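Local coordinates for protein male-specific lethal-3 (Drosophila melanogaster, PDB 3M9Q) that reads trimethylated histone H3 tails through its chromodomain, as part of the MSL complex that doubles transcription of the male X chromosome, at residues K83-E86 / E87-Q90. The protein carries 1 engineered substitution. Residues are numbered along the deposited sequence; the frame is centred on the assembly and turned at random.
Sequences KDTE and ENRQ
Arg89 reaches back along the chain to Asp84, a contact made stepwise from CB to the guanidinium. Its CB rests on the carbonyl oxygens of Thr85 and Glu86, and CG lies 3.3 Å from Thr85 O while also nearing Asp84 OD1. The chain runs extended from CG to NE, bringing the guanidinium over to the carboxylate. There NE donates to Asp84 OD1 and NH2 to Asp84 OD2, each at 2.9 Å, a side-on, two-nitrogen salt bridge. The two planes are 26° apart, and both oxygens are met from above the carboxylate plane. With an alanine in place of Asp84, the guanidinium would probably lose its anionic mate and be free to turn. The site is the N-terminus of the chromodomain's C-terminal helix, entered from the edge strand 81-83: Thr85 is the N-cap, its OG1 accepting from Asn88 N at 3.1 Å. Beside it, Asn88 ND2 donates to Lys83 O at 2.9 Å, the acceptor lying in the amide plane, while Asp84 and Asn88 both touch Leu27 of strand 25-29. One turn on, Gln90 NE2 meets Glu86 OE2 in a nearly straight bond (174°), with amide and carboxylate planes 77° apart.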
loop_
_atom_site.group_PDB
_atom_site.type_symbol
_atom_site.label_atom_id
_atom_site.label_comp_id
_atom_site.label_asym_id
_atom_site.label_seq_id
_atom_site.Cartn_x
_atom_site.Cartn_y
_atom_site.Cartn_z
ATOM N N LYS A 83 -2.477 -1.818 7.418
ATOM C CA LYS A 83 -3.362 -2.935 7.744
ATOM C C LYS A 83 -4.826 -2.499 7.762
ATOM O O LYS A 83 -5.147 -1.370 8.109
ATOM C CB LYS A 83 -2.981 -3.527 9.100
ATOM C CG LYS A 83 -1.629 -4.227 9.126
ATOM C CD LYS A 83 -1.691 -5.561 8.430
ATOM C CE LYS A 83 -0.338 -6.244 8.354
ATOM N NZ LYS A 83 -0.475 -7.599 7.766
ATOM N N ASP A 84 -5.695 -3.432 7.392
ATOM C CA ASP A 84 -7.141 -3.182 7.233
ATOM C C ASP A 84 -7.896 -3.263 8.557
ATOM O O ASP A 84 -8.895 -3.963 8.686
ATOM C CB ASP A 84 -7.711 -4.187 6.240
ATOM C CG ASP A 84 -9.102 -3.830 5.764
ATOM O OD1 ASP A 84 -9.479 -2.639 5.849
ATOM O OD2 ASP A 84 -9.802 -4.759 5.305
ATOM N N THR A 85 -7.391 -2.548 9.545
ATOM C CA THR A 85 -8.009 -2.455 10.875
ATOM C C THR A 85 -9.138 -1.434 10.886
ATOM O O THR A 85 -9.217 -0.561 10.033
ATOM C CB THR A 85 -6.984 -2.006 11.916
ATOM O OG1 THR A 85 -6.520 -0.704 11.540
ATOM C CG2 THR A 85 -5.809 -2.988 12.016
ATOM N N GLU A 86 -10.008 -1.530 11.878
ATOM C CA GLU A 86 -11.095 -0.567 12.027
ATOM C C GLU A 86 -10.545 0.853 12.113
ATOM O O GLU A 86 -11.089 1.790 11.521
ATOM C CB GLU A 86 -11.958 -0.896 13.256
ATOM C CG GLU A 86 -12.891 0.235 13.719
ATOM C CD GLU A 86 -14.015 0.598 12.756
ATOM O OE1 GLU A 86 -14.142 -0.021 11.682
ATOM O OE2 GLU A 86 -14.776 1.531 13.102
ATOM N N GLU A 87 -9.445 1.001 12.832
ATOM C CA GLU A 87 -8.869 2.326 13.049
ATOM C C GLU A 87 -8.387 2.921 11.722
ATOM O O GLU A 87 -8.594 4.102 11.440
ATOM C CB GLU A 87 -7.742 2.271 14.087
ATOM C CG GLU A 87 -8.246 1.976 15.515
ATOM C CD GLU A 87 -8.976 0.632 15.644
ATOM O OE1 GLU A 87 -8.437 -0.403 15.182
ATOM O OE2 GLU A 87 -10.097 0.615 16.217
ATOM N N ASN A 88 -7.778 2.091 10.887
ATOM C CA ASN A 88 -7.297 2.574 9.588
ATOM C C ASN A 88 -8.436 2.784 8.595
ATOM O O ASN A 88 -8.378 3.678 7.755
ATOM C CB ASN A 88 -6.202 1.678 9.023
ATOM C CG ASN A 88 -4.902 1.823 9.787
ATOM O OD1 ASN A 88 -4.622 2.885 10.350
ATOM N ND2 ASN A 88 -4.109 0.769 9.815
ATOM N N ARG A 89 -9.502 2.007 8.728
ATOM C CA ARG A 89 -10.713 2.249 7.941
ATOM C C ARG A 89 -11.319 3.605 8.267
ATOM O O ARG A 89 -11.800 4.333 7.390
ATOM C CB ARG A 89 -11.752 1.147 8.168
ATOM C CG ARG A 89 -11.376 -0.181 7.548
ATOM C CD ARG A 89 -12.466 -1.209 7.725
ATOM N NE ARG A 89 -11.993 -2.539 7.373
ATOM C CZ ARG A 89 -12.769 -3.598 7.189
ATOM N NH1 ARG A 89 -14.085 -3.509 7.310
ATOM N NH2 ARG A 89 -12.227 -4.747 6.873
ATOM N N GLN A 90 -11.309 3.942 9.548
ATOM C CA GLN A 90 -11.812 5.244 9.989
ATOM C C GLN A 90 -10.908 6.359 9.477
ATOM O O GLN A 90 -11.382 7.392 9.025
ATOM C CB GLN A 90 -11.958 5.318 11.513
ATOM C CG GLN A 90 -13.100 4.453 12.055
ATOM C CD GLN A 90 -14.484 4.948 11.670
ATOM O OE1 GLN A 90 -14.655 6.068 11.175
ATOM N NE2 GLN A 90 -15.482 4.108 11.890
#